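Beta-lactamase OXA-2 (Salmonella typhimurium, PDB 1K38) hydrolyses the amide bond of beta-lactam antibiotics such as oxacillin, opening the ring to a substituted beta-amino acid and so conferring resistance. Local coordinates at residues P40-K44 against K45-P49; R118-K122 against I123-N127; L143-S146 against A147-I151; H168-L171 against V172-L175. All coordinates share one frame; numbering follows the deposited sequence.

Interaction 1 (P40-K44 against K45-P49); sequences PVRSK and KRYSP
The backbone amide of Lys45 donates to the carbonyl of Arg42, N to O 3.0 Å, reaching that oxygen from above its carbonyl plane after the weakly bonded helical turn at about 40-43. One water joins the same two residues a second time, donating to Arg42 O at 2.8 Å and to Lys45 O at 2.7 Å, so Arg42 O takes two bonds. Inside the turn, Ser43 OG donates to Pro40 O at 2.6 Å.

Among the side chains the meeting of Arg42 and Tyr47 dominates. With CG anti to the backbone N (chi1 -180°) and the chain extended as far as NE, Arg42 reaches the hydroxyl end of Tyr47, the two side chains crossing at about a right angle. Tyr47 OH sits over the centre of the guanidinium, 3.5 Å from Arg42 CZ; the two planes are 40° apart, so the groups do not stack flat. The turn and the chain after it lead from strand 36-38 towards helix 56-64, which follows the predicted nucleophile Ser51 in this penicillin-recognising fold. The guanidinium is held by others: NE binds Asn215 and NH2 forms a salt bridge with Asp217, both on strand 208-217. Arg46 points away from the turn, its guanidinium reaching Glu149, while Met196 and Trp198 of strand 196-205 pack against the Tyr47 side chain.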
# COMPACT_ATOMS: atom_id res chain seq x y z
N PRO A 40 -0.84 28.61 -13.75
CA PRO A 40 0.60 28.36 -13.75
C PRO A 40 1.40 29.24 -12.79
O PRO A 40 2.33 28.77 -12.15
CB PRO A 40 1.00 28.56 -15.22
CG PRO A 40 -0.07 29.46 -15.75
CD PRO A 40 -1.32 28.92 -15.11
N VAL A 41 1.03 30.51 -12.69
CA VAL A 41 1.76 31.40 -11.79
C VAL A 41 1.62 30.94 -10.33
O VAL A 41 2.61 30.87 -9.60
CB VAL A 41 1.29 32.86 -11.93
CG1 VAL A 41 1.96 33.73 -10.88
CG2 VAL A 41 1.62 33.38 -13.32
N ARG A 42 0.40 30.63 -9.91
CA ARG A 42 0.21 30.19 -8.54
C ARG A 42 0.86 28.83 -8.30
O ARG A 42 1.28 28.52 -7.19
CB ARG A 42 -1.28 30.12 -8.18
CG ARG A 42 -1.51 29.66 -6.74
CD ARG A 42 -2.95 29.82 -6.30
NE ARG A 42 -3.16 29.21 -4.99
CZ ARG A 42 -3.90 29.73 -4.02
NH1 ARG A 42 -4.52 30.88 -4.19
NH2 ARG A 42 -4.01 29.08 -2.86
N SER A 43 0.95 28.01 -9.35
CA SER A 43 1.53 26.68 -9.21
C SER A 43 3.01 26.75 -8.83
O SER A 43 3.57 25.76 -8.35
CB SER A 43 1.36 25.87 -10.50
OG SER A 43 2.28 26.28 -11.49
N LYS A 44 3.63 27.91 -9.04
CA LYS A 44 5.04 28.08 -8.71
C LYS A 44 5.25 28.92 -7.45
O LYS A 44 6.39 29.18 -7.05
CB LYS A 44 5.77 28.72 -9.89
CG LYS A 44 5.72 27.87 -11.16
CD LYS A 44 6.47 28.52 -12.31
CE LYS A 44 7.97 28.60 -12.03
NZ LYS A 44 8.57 27.25 -11.83
N LYS A 45 4.16 29.34 -6.81
CA LYS A 45 4.24 30.14 -5.60
C LYS A 45 4.44 29.24 -4.38
O LYS A 45 3.74 28.23 -4.22
CB LYS A 45 2.96 30.97 -5.42
CG LYS A 45 2.99 31.90 -4.23
CD LYS A 45 1.78 32.83 -4.21
CE LYS A 45 1.76 33.74 -5.43
NZ LYS A 45 2.96 34.61 -5.49
N ARG A 46 5.39 29.59 -3.53
CA ARG A 46 5.65 28.79 -2.34
C ARG A 46 4.75 29.12 -1.16
O ARG A 46 4.53 30.29 -0.83
CB ARG A 46 7.12 28.94 -1.92
CG ARG A 46 8.09 28.26 -2.87
CD ARG A 46 9.52 28.46 -2.42
NE ARG A 46 10.45 27.61 -3.16
CZ ARG A 46 11.77 27.77 -3.15
NH1 ARG A 46 12.32 28.76 -2.45
NH2 ARG A 46 12.54 26.95 -3.84
N TYR A 47 4.23 28.07 -0.54
CA TYR A 47 3.36 28.18 0.62
C TYR A 47 3.80 27.17 1.67
O TYR A 47 4.48 26.19 1.36
CB TYR A 47 1.91 27.84 0.24
CG TYR A 47 1.23 28.78 -0.72
CD1 TYR A 47 0.82 30.05 -0.32
CD2 TYR A 47 0.94 28.38 -2.02
CE1 TYR A 47 0.13 30.89 -1.18
CE2 TYR A 47 0.25 29.21 -2.90
CZ TYR A 47 -0.16 30.47 -2.47
OH TYR A 47 -0.87 31.28 -3.32
N SER A 48 3.41 27.40 2.92
CA SER A 48 3.74 26.46 3.99
C SER A 48 3.17 25.11 3.56
O SER A 48 2.03 25.04 3.11
CB SER A 48 3.08 26.89 5.30
OG SER A 48 3.12 25.84 6.24
N PRO A 49 3.95 24.03 3.70
CA PRO A 49 3.44 22.71 3.31
C PRO A 49 2.40 22.15 4.27
O PRO A 49 1.64 21.27 3.92
CB PRO A 49 4.70 21.86 3.27
CG PRO A 49 5.51 22.43 4.39
CD PRO A 49 5.33 23.93 4.20
O HOH W 1 1.82 26.60 -5.28

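Interaction 2 (R118-K122 against I123-N127); sequences RYLKK and IDYGN
Tyr119 meets Ile123 at its backbone carbonyl, whose oxygen is less surely placed. Its ring leads away from 123-127, stacking with Phe60 and binding Asp63 through OH, which ties the end of helix 113-122 to helix 56-64.

Leu120 comes next and contributes both polar and apolar contacts. Tyr125 N donates to Leu120 O over 3.2 Å, nearly straight at 171° and in the carbonyl plane; Ile123 N makes a weak bond of 3.4 Å to the same oxygen, Leu120 O. Leu120 CD2 reaches Tyr125 CD1 at 4.0 Å and is just as near Tyr125 CB, meeting the root of the tyrosine side chain at a slant to its ring.

Lys121 O accepts from Asp124 N, 3.1 Å away and well above its carbonyl plane. The two bonds, Tyr125 to Leu120 and Asp124 to Lys121, make a Schellman motif that ends the helix, with Asp124 at the C-prime position in a left-handed backbone conformation (phi 44°).

Lys122 is the last helical residue. Ile123, just after it, has CG1 between its backbone N and carbonyl carbon (chi1 60°), which lays CG1 back over the last turn, 3.5 Å from Leu120 O. Phe60 and Phe153 pack on this isoleucine. Beyond the turn, the Tyr125 ring makes edge-to-face contacts with Phe53 and Phe153, its side chain about 9 Å from that of the predicted nucleophile Ser51.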
# COMPACT_ATOMS: atom_id res chain seq x y z
N ARG A 118 19.87 20.06 7.42
CA ARG A 118 20.64 19.18 6.55
C ARG A 118 19.73 18.27 5.73
O ARG A 118 19.96 18.07 4.55
CB ARG A 118 21.63 18.34 7.36
CG ARG A 118 22.84 19.11 7.87
CD ARG A 118 23.94 18.18 8.35
NE ARG A 118 23.57 17.46 9.57
CZ ARG A 118 23.43 18.03 10.76
NH1 ARG A 118 23.63 19.33 10.90
NH2 ARG A 118 23.09 17.29 11.81
N TYR A 119 18.70 17.72 6.37
CA TYR A 119 17.76 16.84 5.68
C TYR A 119 17.03 17.60 4.58
O TYR A 119 16.91 17.12 3.45
CB TYR A 119 16.72 16.27 6.65
CG TYR A 119 17.18 15.08 7.46
CD1 TYR A 119 17.81 13.99 6.85
CD2 TYR A 119 16.91 15.00 8.82
CE1 TYR A 119 18.16 12.86 7.58
CE2 TYR A 119 17.26 13.88 9.56
CZ TYR A 119 17.88 12.81 8.94
OH TYR A 119 18.21 11.70 9.67
N LEU A 120 16.54 18.79 4.91
CA LEU A 120 15.81 19.60 3.93
C LEU A 120 16.70 19.95 2.75
O LEU A 120 16.24 19.96 1.60
CB LEU A 120 15.28 20.88 4.60
CG LEU A 120 14.07 20.69 5.51
CD1 LEU A 120 13.84 21.94 6.36
CD2 LEU A 120 12.84 20.39 4.66
N LYS A 121 17.97 20.23 3.03
CA LYS A 121 18.90 20.58 1.97
C LYS A 121 19.21 19.38 1.08
O LYS A 121 19.32 19.53 -0.14
CB LYS A 121 20.20 21.12 2.58
CG LYS A 121 21.17 21.71 1.56
CD LYS A 121 22.46 22.19 2.21
CE LYS A 121 23.40 21.04 2.54
NZ LYS A 121 22.79 20.03 3.46
N LYS A 122 19.34 18.20 1.67
CA LYS A 122 19.65 17.01 0.88
C LYS A 122 18.53 16.61 -0.07
O LYS A 122 18.78 15.93 -1.07
CB LYS A 122 20.03 15.84 1.80
CG LYS A 122 18.89 15.19 2.56
CD LYS A 122 19.42 14.35 3.72
CE LYS A 122 20.48 13.35 3.26
NZ LYS A 122 21.13 12.65 4.42
N ILE A 123 17.29 17.01 0.22
CA ILE A 123 16.19 16.68 -0.69
C ILE A 123 15.72 17.92 -1.46
O ILE A 123 14.73 17.86 -2.18
CB ILE A 123 14.98 16.04 0.04
CG1 ILE A 123 14.42 16.99 1.10
CG2 ILE A 123 15.39 14.72 0.67
CD1 ILE A 123 13.10 16.52 1.69
N ASP A 124 16.44 19.03 -1.29
CA ASP A 124 16.11 20.28 -1.99
C ASP A 124 14.61 20.54 -1.94
O ASP A 124 13.97 20.76 -2.97
CB ASP A 124 16.60 20.17 -3.44
CG ASP A 124 16.42 21.46 -4.22
OD1 ASP A 124 16.74 22.54 -3.68
OD2 ASP A 124 15.96 21.38 -5.38
N TYR A 125 14.06 20.52 -0.73
CA TYR A 125 12.63 20.71 -0.50
C TYR A 125 12.21 22.17 -0.30
O TYR A 125 12.41 22.74 0.77
CB TYR A 125 12.21 19.86 0.71
CG TYR A 125 10.72 19.77 0.97
CD1 TYR A 125 10.08 20.73 1.75
CD2 TYR A 125 9.98 18.70 0.49
CE1 TYR A 125 8.72 20.61 2.05
CE2 TYR A 125 8.62 18.58 0.77
CZ TYR A 125 8.00 19.53 1.56
OH TYR A 125 6.67 19.38 1.87
N GLY A 126 11.61 22.75 -1.34
CA GLY A 126 11.18 24.14 -1.25
C GLY A 126 12.32 25.06 -0.87
O GLY A 126 13.42 24.93 -1.41
N ASN A 127 12.08 25.99 0.05
CA ASN A 127 13.14 26.90 0.45
C ASN A 127 14.06 26.26 1.49
O ASN A 127 15.02 26.87 1.95
CB ASN A 127 12.56 28.22 0.99
CG ASN A 127 11.66 28.04 2.20
OD1 ASN A 127 11.60 26.96 2.79
ND2 ASN A 127 10.95 29.10 2.57

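Interaction 3 (L143-S146 against A147-I151); sequences LAIS and AQEQI
Ser146 and Glu149 exchange bonds at the tight end of this contact. Ser146 OG, set between its backbone N and carbonyl carbon (chi1 74°), accepts from Glu149 N at 3.1 Å. In return Ser146 N donates to Glu149 OE1 at 3.0 Å, on its anti lone pair. The glutamate chain, extended beyond CG, passes close by the hydroxyl, with CG only 3.1 Å from Ser146 OG. Ile145 presses on the same side chain, CG1 lying 3.4 Å from Glu149 CB, while its CG2 branch rests 3.8 Å from Gln150 NE2, the two side chains crossing at about a right angle. Gln150 N starts the helical bonding on Ser146 O at 2.9 Å, and the bend at chi2 (-102°) lets its amide turn to Thr52 OG1.

The looser side is that of Gln148, partly exposed, its CB 4.0 Å from Ser146 OG and its amide bonded to Ser43 OG. Glu149 is also partly exposed; its OE2 has Arg46 as salt-bridge partner, which would probably favour the charged carboxylate. Ala147 and Ile151 lie against strands 21-27 and 208-217. The reciprocal serine-glutamate bonding is a capping box, with Ser146 as N-cap, opening helix 147-158 beside the central sheet.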
# COMPACT_ATOMS: atom_id res chain seq x y z
N LEU A 143 9.42 27.45 6.49
CA LEU A 143 9.38 26.49 5.39
C LEU A 143 8.23 26.72 4.40
O LEU A 143 7.08 26.90 4.79
CB LEU A 143 9.29 25.06 5.94
CG LEU A 143 9.43 23.95 4.90
CD1 LEU A 143 10.79 24.03 4.23
CD2 LEU A 143 9.25 22.60 5.57
N ALA A 144 8.57 26.73 3.12
CA ALA A 144 7.57 26.94 2.07
C ALA A 144 7.96 26.19 0.80
O ALA A 144 9.14 26.05 0.48
CB ALA A 144 7.43 28.43 1.77
N ILE A 145 6.95 25.71 0.07
CA ILE A 145 7.17 24.95 -1.15
C ILE A 145 6.00 25.15 -2.12
O ILE A 145 4.87 25.37 -1.69
CB ILE A 145 7.32 23.44 -0.79
CG1 ILE A 145 7.67 22.62 -2.04
CG2 ILE A 145 6.04 22.93 -0.14
CD1 ILE A 145 8.07 21.18 -1.73
N SER A 146 6.26 25.09 -3.42
CA SER A 146 5.21 25.29 -4.42
C SER A 146 4.58 23.98 -4.87
O SER A 146 5.10 22.89 -4.61
CB SER A 146 5.76 26.00 -5.65
OG SER A 146 6.55 25.11 -6.43
N ALA A 147 3.45 24.09 -5.56
CA ALA A 147 2.76 22.91 -6.06
C ALA A 147 3.66 22.16 -7.05
O ALA A 147 3.69 20.94 -7.06
CB ALA A 147 1.44 23.30 -6.73
N GLN A 148 4.39 22.90 -7.88
CA GLN A 148 5.27 22.26 -8.85
C GLN A 148 6.41 21.55 -8.14
O GLN A 148 6.84 20.47 -8.56
CB GLN A 148 5.79 23.27 -9.87
CG GLN A 148 4.75 23.62 -10.93
CD GLN A 148 5.34 24.22 -12.18
OE1 GLN A 148 6.42 23.82 -12.63
NE2 GLN A 148 4.63 25.18 -12.77
N GLU A 149 6.90 22.14 -7.05
CA GLU A 149 7.98 21.53 -6.28
C GLU A 149 7.49 20.27 -5.56
O GLU A 149 8.24 19.32 -5.37
CB GLU A 149 8.56 22.54 -5.29
CG GLU A 149 9.30 23.67 -5.98
CD GLU A 149 9.88 24.67 -5.01
OE1 GLU A 149 9.15 25.11 -4.10
OE2 GLU A 149 11.07 25.03 -5.17
N GLN A 150 6.22 20.26 -5.16
CA GLN A 150 5.65 19.08 -4.50
C GLN A 150 5.64 17.93 -5.51
O GLN A 150 5.94 16.79 -5.16
CB GLN A 150 4.22 19.35 -4.02
CG GLN A 150 4.13 20.33 -2.85
CD GLN A 150 3.91 19.64 -1.50
OE1 GLN A 150 4.33 18.50 -1.29
NE2 GLN A 150 3.26 20.35 -0.58
N ILE A 151 5.28 18.23 -6.75
CA ILE A 151 5.23 17.21 -7.79
C ILE A 151 6.62 16.61 -7.98
O ILE A 151 6.78 15.39 -7.99
CB ILE A 151 4.76 17.79 -9.15
CG1 ILE A 151 3.29 18.21 -9.05
CG2 ILE A 151 4.96 16.76 -10.25
CD1 ILE A 151 2.30 17.06 -9.00

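Interaction 4 (H168-L171 against V172-L175); sequences HQRL and VKDL
Two different first torsions bring Leu171 and Leu175 together one turn apart: Leu171 holds CG anti to the backbone N (chi1 175°), whereas Leu175 has it anti to the carbonyl carbon (chi1 -65°). Leu171 CD1 meets Leu175 CG at 4.0 Å, and Leu175 CG also lies 3.2 Å from Leu171 O, the acceptor of Leu175 N at 2.9 Å. Backbone i to i+4 bonds from Val172, Lys173 and Asp174 to His168, Gln169 and Arg170 complete the turns. Val172 CG2 folds back to 3.3 Å from His168 O, and Lys173 lies along the helix, its CE 3.5 Å from Gln169 O.

Arg170 NH1 and Lys173 NZ come within 4.3 Å, yet both groups are bonded to other partners. Lys173 NZ binds Asn160 OD1 and the carbonyls of Leu157 and Tyr158, while Arg170 makes a salt bridge to Glu70 of the second subunit. Asp174 bridges Arg93 and, on the second subunit, Arg187, so the side of the helix carrying Arg170 and Asp174 belongs to the dimer interface. Within its own chain, His168, Leu171 and Val172 pack on helix 56-64, Leu175 on helix 92-97, and strand 177-181, outermost in this chain's sheet, comes next.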
# COMPACT_ATOMS: atom_id res chain seq x y z
N HIS A 168 12.55 2.84 4.00
CA HIS A 168 11.83 3.98 4.57
C HIS A 168 10.94 4.64 3.53
O HIS A 168 9.83 5.07 3.84
CB HIS A 168 12.81 5.00 5.14
CG HIS A 168 13.55 4.52 6.35
ND1 HIS A 168 13.11 3.46 7.12
CD2 HIS A 168 14.68 4.96 6.94
CE1 HIS A 168 13.94 3.27 8.13
NE2 HIS A 168 14.90 4.17 8.04
N GLN A 169 11.44 4.73 2.30
CA GLN A 169 10.64 5.32 1.23
C GLN A 169 9.42 4.45 0.96
O GLN A 169 8.32 4.96 0.74
CB GLN A 169 11.49 5.47 -0.05
CG GLN A 169 12.66 6.43 0.12
CD GLN A 169 13.43 6.64 -1.17
OE1 GLN A 169 12.96 7.29 -2.10
NE2 GLN A 169 14.64 6.07 -1.23
N ARG A 170 9.59 3.13 1.01
CA ARG A 170 8.46 2.24 0.79
C ARG A 170 7.45 2.34 1.93
O ARG A 170 6.24 2.34 1.70
CB ARG A 170 8.93 0.79 0.64
CG ARG A 170 9.75 0.56 -0.61
CD ARG A 170 9.85 -0.92 -0.96
NE ARG A 170 10.73 -1.12 -2.11
CZ ARG A 170 10.44 -0.74 -3.35
NH1 ARG A 170 9.28 -0.15 -3.63
NH2 ARG A 170 11.35 -0.90 -4.31
N LEU A 171 7.93 2.42 3.17
CA LEU A 171 7.03 2.55 4.30
C LEU A 171 6.20 3.83 4.18
O LEU A 171 4.99 3.81 4.41
CB LEU A 171 7.80 2.56 5.62
CG LEU A 171 6.96 2.80 6.89
CD1 LEU A 171 5.77 1.84 6.92
CD2 LEU A 171 7.84 2.62 8.13
N VAL A 172 6.84 4.94 3.82
CA VAL A 172 6.10 6.18 3.69
C VAL A 172 5.05 6.08 2.58
O VAL A 172 3.93 6.55 2.75
CB VAL A 172 7.05 7.38 3.43
CG1 VAL A 172 6.24 8.63 3.09
CG2 VAL A 172 7.89 7.64 4.67
N LYS A 173 5.40 5.48 1.45
CA LYS A 173 4.43 5.35 0.36
C LYS A 173 3.26 4.47 0.79
O LYS A 173 2.13 4.65 0.32
CB LYS A 173 5.10 4.80 -0.91
CG LYS A 173 5.93 5.87 -1.61
CD LYS A 173 6.56 5.37 -2.92
CE LYS A 173 7.73 4.43 -2.66
NZ LYS A 173 8.41 4.04 -3.93
N ASP A 174 3.52 3.52 1.68
CA ASP A 174 2.45 2.66 2.16
C ASP A 174 1.55 3.46 3.12
O ASP A 174 0.33 3.35 3.07
CB ASP A 174 3.01 1.43 2.85
CG ASP A 174 2.00 0.30 2.89
OD1 ASP A 174 2.06 -0.60 2.01
OD2 ASP A 174 1.13 0.35 3.77
N LEU A 175 2.16 4.26 3.98
CA LEU A 175 1.41 5.07 4.94
C LEU A 175 0.48 6.06 4.22
O LEU A 175 -0.58 6.43 4.74
CB LEU A 175 2.37 5.83 5.86
CG LEU A 175 3.22 4.95 6.79
CD1 LEU A 175 4.27 5.80 7.49
CD2 LEU A 175 2.32 4.26 7.81

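In the fold
The four contacts follow one another along the chain within one transpeptidase-like fold. Interactions 1 and 3 are neighbours, their centres 6 Å apart, joined by side-chain and backbone bonds, among them a probable one between Tyr47 and Ile145. Interaction 2 lies 11 Å from interaction 3 between centres; Asn127 probably bonds to Ala144, and Tyr125 packs on Ile145. The end of helix 113-122, the start of helix 147-158 and the chain leading to the predicted nucleophile are thereby knitted into one region near the probable substrate site. Interaction 4 stands apart, about 25 Å from interaction 1 between centres and across the chain's centre, where helix 166-175 meets the second subunit.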